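PDB 4HR6: lectin, which probably binds carbohydrate as a three-chain, nontoxic seed lectin related to type II ribosome-inactivating proteins, this chain carrying part of the RIP-like domain. Local coordinates for residues V28-A33 and E37-L42; A117-F122 and D148-I153; S154-A159 and G165-V170. All coordinates share one frame; numbering follows the deposited sequence.

Contact 1: V28-A33 and E37-L42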
# COMPACT_ATOMS: atom_id res chain seq x y z
N VAL B 28 3.84 1.58 -25.77
CA VAL B 28 4.84 1.67 -26.85
C VAL B 28 4.29 2.11 -28.21
O VAL B 28 5.04 2.60 -29.04
CB VAL B 28 5.60 0.34 -27.04
CG1 VAL B 28 6.27 -0.08 -25.76
CG2 VAL B 28 4.69 -0.77 -27.52
N ALA B 29 3.01 1.86 -28.45
CA ALA B 29 2.42 2.16 -29.74
C ALA B 29 0.91 2.16 -29.63
O ALA B 29 0.35 1.61 -28.68
CB ALA B 29 2.83 1.12 -30.77
N TYR B 30 0.26 2.76 -30.62
CA TYR B 30 -1.19 2.59 -30.76
C TYR B 30 -1.61 2.65 -32.22
O TYR B 30 -0.86 3.14 -33.07
CB TYR B 30 -1.98 3.66 -29.97
CG TYR B 30 -2.18 4.98 -30.68
CD1 TYR B 30 -3.38 5.28 -31.34
CD2 TYR B 30 -1.20 5.94 -30.67
CE1 TYR B 30 -3.58 6.50 -31.97
CE2 TYR B 30 -1.37 7.15 -31.31
CZ TYR B 30 -2.56 7.42 -31.95
OH TYR B 30 -2.72 8.62 -32.56
N GLN B 31 -2.83 2.19 -32.46
CA GLN B 31 -3.46 2.26 -33.77
C GLN B 31 -4.93 2.71 -33.63
O GLN B 31 -5.67 2.16 -32.82
CB GLN B 31 -3.45 0.88 -34.44
CG GLN B 31 -3.69 0.97 -35.94
CD GLN B 31 -4.14 -0.33 -36.58
OE1 GLN B 31 -4.24 -1.36 -35.93
NE2 GLN B 31 -4.42 -0.28 -37.88
N PRO B 32 -5.34 3.73 -34.40
CA PRO B 32 -6.78 3.98 -34.50
C PRO B 32 -7.46 2.85 -35.27
O PRO B 32 -6.94 2.45 -36.29
CB PRO B 32 -6.87 5.29 -35.29
CG PRO B 32 -5.49 5.83 -35.39
CD PRO B 32 -4.55 4.69 -35.17
N ALA B 33 -8.59 2.35 -34.79
CA ALA B 33 -9.37 1.32 -35.51
C ALA B 33 -9.78 1.78 -36.91
O ALA B 33 -10.20 2.93 -37.11
CB ALA B 33 -10.60 0.93 -34.71
N GLU B 37 -2.48 3.39 -40.49
CA GLU B 37 -1.39 4.06 -39.80
C GLU B 37 -1.32 3.53 -38.38
O GLU B 37 -2.33 3.15 -37.81
CB GLU B 37 -1.63 5.56 -39.75
CG GLU B 37 -1.99 6.19 -41.08
CD GLU B 37 -0.85 6.19 -42.07
OE1 GLU B 37 0.30 6.46 -41.68
OE2 GLU B 37 -1.10 5.92 -43.26
N SER B 38 -0.10 3.52 -37.84
CA SER B 38 0.15 3.22 -36.46
C SER B 38 1.23 4.19 -35.99
O SER B 38 1.94 4.81 -36.79
CB SER B 38 0.58 1.76 -36.29
OG SER B 38 1.81 1.49 -36.95
N TYR B 39 1.32 4.38 -34.67
CA TYR B 39 2.22 5.38 -34.13
C TYR B 39 3.00 4.77 -32.99
O TYR B 39 2.43 4.13 -32.11
CB TYR B 39 1.45 6.61 -33.68
CG TYR B 39 0.62 7.19 -34.79
CD1 TYR B 39 -0.64 6.71 -35.04
CD2 TYR B 39 1.13 8.19 -35.61
CE1 TYR B 39 -1.40 7.21 -36.07
CE2 TYR B 39 0.38 8.69 -36.65
CZ TYR B 39 -0.89 8.19 -36.87
OH TYR B 39 -1.68 8.67 -37.90
N PHE B 40 4.32 4.94 -33.04
CA PHE B 40 5.24 4.29 -32.13
C PHE B 40 6.00 5.38 -31.42
O PHE B 40 6.38 6.37 -32.05
CB PHE B 40 6.23 3.41 -32.89
CG PHE B 40 5.67 2.08 -33.29
CD1 PHE B 40 4.77 1.98 -34.33
CD2 PHE B 40 6.06 0.92 -32.64
CE1 PHE B 40 4.26 0.74 -34.70
CE2 PHE B 40 5.55 -0.31 -32.99
CZ PHE B 40 4.65 -0.41 -34.03
N PHE B 41 6.21 5.20 -30.12
CA PHE B 41 7.10 6.10 -29.39
C PHE B 41 8.52 5.93 -29.90
O PHE B 41 8.91 4.85 -30.33
CB PHE B 41 7.05 5.84 -27.88
CG PHE B 41 5.81 6.38 -27.22
CD1 PHE B 41 4.70 5.58 -27.05
CD2 PHE B 41 5.74 7.70 -26.82
CE1 PHE B 41 3.54 6.07 -26.47
CE2 PHE B 41 4.58 8.20 -26.23
CZ PHE B 41 3.48 7.38 -26.05
N LEU B 42 9.28 7.01 -29.82
CA LEU B 42 10.64 7.08 -30.27
C LEU B 42 11.52 6.02 -29.58
O LEU B 42 12.44 5.50 -30.17
CB LEU B 42 11.15 8.50 -30.01
CG LEU B 42 12.51 8.94 -30.53
CD1 LEU B 42 12.66 8.66 -32.02
CD2 LEU B 42 12.66 10.42 -30.23

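Contact 2: A117-F122 and D148-I153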
# COMPACT_ATOMS: atom_id res chain seq x y z
N ALA B 117 -3.11 3.99 -12.76
CA ALA B 117 -4.19 3.50 -11.92
C ALA B 117 -4.08 2.01 -11.68
O ALA B 117 -4.45 1.54 -10.61
CB ALA B 117 -5.53 3.82 -12.52
N SER B 118 -3.60 1.25 -12.69
CA SER B 118 -3.45 -0.19 -12.51
C SER B 118 -2.35 -0.52 -11.50
O SER B 118 -2.39 -1.55 -10.86
CB SER B 118 -3.14 -0.87 -13.85
OG SER B 118 -4.23 -0.73 -14.76
N LYS B 119 -1.35 0.36 -11.39
CA LYS B 119 -0.21 0.10 -10.53
C LYS B 119 -0.54 0.38 -9.06
O LYS B 119 0.03 -0.27 -8.16
CB LYS B 119 0.96 0.99 -10.94
CG LYS B 119 1.55 0.71 -12.31
CD LYS B 119 2.57 1.79 -12.65
CE LYS B 119 3.26 1.53 -13.97
NZ LYS B 119 4.13 2.67 -14.33
N PHE B 120 -1.41 1.37 -8.82
CA PHE B 120 -1.66 1.90 -7.48
C PHE B 120 -3.17 2.03 -7.19
O PHE B 120 -3.88 2.72 -7.91
CB PHE B 120 -1.04 3.28 -7.32
CG PHE B 120 0.45 3.30 -7.42
CD1 PHE B 120 1.24 2.94 -6.34
CD2 PHE B 120 1.08 3.67 -8.61
CE1 PHE B 120 2.62 2.96 -6.43
CE2 PHE B 120 2.46 3.69 -8.71
CZ PHE B 120 3.23 3.34 -7.61
N ARG B 121 -3.62 1.40 -6.10
CA ARG B 121 -4.99 1.54 -5.60
C ARG B 121 -5.37 2.99 -5.30
O ARG B 121 -6.46 3.42 -5.63
CB ARG B 121 -5.19 0.67 -4.35
CG ARG B 121 -5.16 -0.84 -4.63
CD ARG B 121 -6.01 -1.62 -3.61
NE ARG B 121 -6.12 -3.03 -3.96
CZ ARG B 121 -5.23 -3.98 -3.64
NH1 ARG B 121 -4.14 -3.70 -2.92
NH2 ARG B 121 -5.44 -5.24 -4.04
N PHE B 122 -4.44 3.77 -4.77
CA PHE B 122 -4.70 5.18 -4.49
C PHE B 122 -5.08 5.98 -5.75
O PHE B 122 -5.95 6.86 -5.71
CB PHE B 122 -3.49 5.82 -3.81
CG PHE B 122 -3.70 7.24 -3.44
CD1 PHE B 122 -4.47 7.57 -2.34
CD2 PHE B 122 -3.14 8.26 -4.18
CE1 PHE B 122 -4.68 8.90 -1.99
CE2 PHE B 122 -3.35 9.59 -3.85
CZ PHE B 122 -4.12 9.91 -2.74
N ASP B 148 6.37 8.56 -10.04
CA ASP B 148 7.80 8.72 -10.20
C ASP B 148 8.64 7.67 -9.44
O ASP B 148 9.78 7.43 -9.80
CB ASP B 148 8.22 10.13 -9.77
CG ASP B 148 7.73 11.21 -10.73
OD1 ASP B 148 7.29 10.91 -11.86
OD2 ASP B 148 7.80 12.38 -10.35
N ASN B 149 8.09 7.07 -8.39
CA ASN B 149 8.85 6.10 -7.56
C ASN B 149 8.49 4.64 -7.73
O ASN B 149 9.01 3.79 -7.02
CB ASN B 149 8.71 6.46 -6.09
CG ASN B 149 9.55 7.66 -5.72
OD1 ASN B 149 10.76 7.59 -5.71
ND2 ASN B 149 8.92 8.77 -5.43
N TRP B 150 7.59 4.32 -8.67
CA TRP B 150 7.11 2.93 -8.81
C TRP B 150 8.22 1.91 -9.03
O TRP B 150 8.19 0.81 -8.48
CB TRP B 150 6.14 2.85 -9.98
CG TRP B 150 5.66 1.50 -10.26
CD1 TRP B 150 4.86 0.74 -9.46
CD2 TRP B 150 5.89 0.72 -11.44
NE1 TRP B 150 4.59 -0.46 -10.07
CE2 TRP B 150 5.22 -0.51 -11.28
CE3 TRP B 150 6.63 0.94 -12.61
CZ2 TRP B 150 5.24 -1.52 -12.24
CZ3 TRP B 150 6.65 -0.06 -13.58
CH2 TRP B 150 5.95 -1.27 -13.39
N SER B 151 9.17 2.26 -9.89
CA SER B 151 10.30 1.38 -10.16
C SER B 151 11.12 1.12 -8.92
O SER B 151 11.45 -0.01 -8.61
CB SER B 151 11.21 2.00 -11.23
OG SER B 151 12.27 1.10 -11.49
N GLU B 152 11.45 2.19 -8.22
CA GLU B 152 12.22 2.15 -7.00
C GLU B 152 11.49 1.41 -5.86
O GLU B 152 12.11 0.65 -5.13
CB GLU B 152 12.53 3.58 -6.58
CG GLU B 152 13.45 3.74 -5.39
CD GLU B 152 14.84 3.17 -5.60
OE1 GLU B 152 15.28 3.03 -6.75
OE2 GLU B 152 15.50 2.86 -4.59
N ILE B 153 10.18 1.65 -5.73
CA ILE B 153 9.35 0.92 -4.76
C ILE B 153 9.33 -0.55 -5.08
O ILE B 153 9.49 -1.38 -4.19
CB ILE B 153 7.88 1.41 -4.75
CG1 ILE B 153 7.79 2.78 -4.09
CG2 ILE B 153 6.94 0.44 -4.04
CD1 ILE B 153 6.47 3.48 -4.35

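Contact 3: S154-A159 and G165-V170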
# COMPACT_ATOMS: atom_id res chain seq x y z
N SER B 154 9.12 -0.89 -6.33
CA SER B 154 9.21 -2.30 -6.70
C SER B 154 10.57 -2.93 -6.32
O SER B 154 10.62 -4.04 -5.84
CB SER B 154 8.99 -2.49 -8.20
OG SER B 154 7.77 -1.98 -8.66
N LEU B 155 11.67 -2.23 -6.60
CA LEU B 155 13.00 -2.73 -6.24
C LEU B 155 13.11 -2.94 -4.73
O LEU B 155 13.62 -3.95 -4.29
CB LEU B 155 14.11 -1.74 -6.67
CG LEU B 155 15.54 -2.09 -6.23
CD1 LEU B 155 16.02 -3.39 -6.83
CD2 LEU B 155 16.50 -1.00 -6.65
N GLN B 156 12.66 -1.96 -3.94
CA GLN B 156 12.79 -2.06 -2.50
C GLN B 156 11.93 -3.16 -1.90
O GLN B 156 12.32 -3.79 -0.91
CB GLN B 156 12.50 -0.72 -1.84
CG GLN B 156 13.45 0.40 -2.25
CD GLN B 156 14.91 0.04 -2.08
OE1 GLN B 156 15.28 -0.75 -1.20
NE2 GLN B 156 15.76 0.61 -2.92
N ILE B 157 10.76 -3.42 -2.48
CA ILE B 157 9.95 -4.54 -2.03
C ILE B 157 10.72 -5.84 -2.20
O ILE B 157 10.77 -6.68 -1.29
CB ILE B 157 8.61 -4.63 -2.78
CG1 ILE B 157 7.71 -3.48 -2.35
CG2 ILE B 157 7.90 -5.96 -2.48
CD1 ILE B 157 6.43 -3.38 -3.14
N GLN B 158 11.29 -6.04 -3.39
CA GLN B 158 12.07 -7.25 -3.65
C GLN B 158 13.29 -7.35 -2.75
O GLN B 158 13.58 -8.40 -2.18
CB GLN B 158 12.44 -7.35 -5.12
CG GLN B 158 11.23 -7.71 -5.99
CD GLN B 158 11.32 -7.20 -7.43
OE1 GLN B 158 12.31 -7.44 -8.13
NE2 GLN B 158 10.28 -6.52 -7.87
N ALA B 159 13.96 -6.22 -2.57
CA ALA B 159 15.14 -6.15 -1.75
C ALA B 159 14.83 -6.46 -0.29
O ALA B 159 15.64 -7.09 0.41
CB ALA B 159 15.74 -4.77 -1.88
N GLY B 165 11.78 -7.25 5.77
CA GLY B 165 10.83 -6.28 5.23
C GLY B 165 11.33 -4.85 5.24
O GLY B 165 10.59 -3.92 4.94
N LEU B 166 12.61 -4.67 5.55
CA LEU B 166 13.22 -3.36 5.53
C LEU B 166 13.80 -3.04 4.15
O LEU B 166 14.42 -3.89 3.49
CB LEU B 166 14.33 -3.27 6.58
CG LEU B 166 13.79 -3.23 8.02
CD1 LEU B 166 14.73 -3.92 8.99
CD2 LEU B 166 13.55 -1.80 8.45
N PHE B 167 13.62 -1.80 3.74
CA PHE B 167 14.11 -1.31 2.47
C PHE B 167 15.62 -1.07 2.55
O PHE B 167 16.17 -0.86 3.63
CB PHE B 167 13.41 0.00 2.12
CG PHE B 167 11.97 -0.15 1.69
CD1 PHE B 167 11.28 0.95 1.23
CD2 PHE B 167 11.34 -1.39 1.68
CE1 PHE B 167 9.97 0.85 0.80
CE2 PHE B 167 10.03 -1.50 1.25
CZ PHE B 167 9.35 -0.38 0.80
N GLY B 168 16.28 -1.08 1.40
CA GLY B 168 17.70 -0.76 1.33
C GLY B 168 17.89 0.73 1.24
O GLY B 168 18.96 1.25 1.53
N SER B 169 16.83 1.43 0.85
CA SER B 169 16.87 2.86 0.69
C SER B 169 15.50 3.47 1.01
O SER B 169 14.47 2.82 0.83
CB SER B 169 17.34 3.19 -0.74
OG SER B 169 16.65 4.30 -1.28
N VAL B 170 15.49 4.71 1.47
CA VAL B 170 14.25 5.42 1.78
C VAL B 170 13.55 5.87 0.50
O VAL B 170 14.19 6.33 -0.43
CB VAL B 170 14.55 6.65 2.67
CG1 VAL B 170 13.32 7.53 2.82
CG2 VAL B 170 15.04 6.19 4.03

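Contact 1: V28-A33 and E37-L42
A beta hairpin in the mixed sheet of the ribosome-inactivating-protein domain brings Ala29, Tyr30 and Pro32 against Tyr39 and Phe40. The two strands run antiparallel, their short axes 4.8 Å apart at closest. Tyr30 and Tyr39 form a hydrogen-bonded pair, Tyr30 N reaching Tyr39 O at 3.0 Å, while Tyr39 N returns a bond to Tyr30 O. Beyond the end of the regular pairing, Phe41 N adds a third bond to Val28 O. On the face that carries the tyrosines, the Tyr30 ring is swung toward its partner because CG sits between the backbone N and the carbonyl carbon (chi1 84°). Tyr30 CZ comes 3.7 Å from Tyr39 CD1; the planes are 23° apart but the rings are slid so far that they barely overlap. Pro32 CD meets the edge of the Tyr39 ring at CE1, 4.1 Å away. The other face carries the non-hydrogen-bonded pair of Ala29 and Phe40, where Ala29 CB lies over the middle of the phenyl ring of Phe40, 3.7 Å from its centroid, in a CH-pi contact. Phe40 also stacks on Phe49, and Tyr30 OH hydrogen-bonds to Leu95 O. Strand 15-21 flanks the hairpin beside strand 26-32, and strand 57-60 runs parallel to strand 37-40 on its other side.

Contact 2: A117-F122 and D148-I153
The ammonium nitrogen of Lys119 is held between a salt bridge to Glu116 OE2 and the face of the Trp150 indole, a cation-pi contact in which Lys119 NZ lies 4.0 Å from the centroid of the six-membered ring. Of the indole atoms, Trp150 CE3 is the nearest to Lys119 NZ, at 3.5 Å. Beyond CG the lysine chain is fully extended and passes over the indole face, which lays its methylenes as well as its charge against the ring: Lys119 CG is near Trp150 NE1 and CE2, Lys119 CD near Trp150 CD2, and Lys119 CE stands over the six-membered ring of Trp150, 3.6 Å from its centroid, in a CH-pi contact. The two side chains cross at about a right angle. Trp150 presents this face from helix 141-159 with CG anti to the backbone N (chi1 177°). Its NE1 is hydrogen-bonded to Leu197 O, which restrains the rotation of the indole. Phe120, at the N-cap position between helices 103-119 and 121-132, meets the five-membered ring obliquely. Phe120 CZ approaches Trp150 CD1 to 3.6 Å, with the two ring planes 76° apart. A looser contact follows further along the helix, where Ile153 CD1 lies near the plane of the Phe120 ring, 4.4 Å from Phe120 CE1. No hydrogen bond joins the two segments themselves. The salt bridge to Glu116 probably balances the charge of the buried lysine, and the indole face may add to its stabilisation while shielding the aliphatic chain.

Contact 3: S154-A159 and G165-V170
Gln156 OE1 accepts a hydrogen bond from Gly168 N at 2.8 Å and a weak, longer one from Ser169 N at 3.4 Å, tying helix 141-159 to the corner where strand 166-174 turns between two directions. This helix-to-strand connection leads into the two-stranded antiparallel sheet made with strand 180-185. The side-chain oxygen thus accepts mainly from Gly168 N, with Ser169 N as a weak second donor at the bend. The Gly168 donor is tilted 33° from the carbonyl plane of the glutamine. A bend at chi2 (-53°) turns the amide back from an extended course, and Gln156 NE2 is hydrogen-bonded to Glu152 OE2, one turn earlier in the helix, so both ends of the amide are held. Ser169 CB packs 3.7 Å from Gln156 NE2. Beyond the amide, the Phe167 ring lies against the aliphatic part of Gln156, its plane 47° from that of the amide. At the strand, Phe167 O is bound by Arg8 of another lectin chain, which brings a neighbouring subunit to this corner. The packing includes a CH-pi contact, with Gln156 CB over the centre of the Phe167 ring, 3.6 Å from its centroid.

All three contacts are largely buried, although contact 3 reaches the exposed Gly168. Contact 1 lies across the chain's centre from the other two, about 35 Å centre to centre from contact 3, and no other protein chain touches it. Contacts 2 and 3 share helix 141-159 and meet where Glu152 OE2 packs against Ser169 OG; both also border other lectin chains. Their chemistry differs with place: the hairpin of contact 1 combines backbone bonds with aromatic and CH-pi packing on the two faces of the sheet, contact 2 joins helices through side chains alone, centred on a charge over an aromatic face, and contact 3 uses a side-chain amide to hold backbone N-H groups where a strand turns.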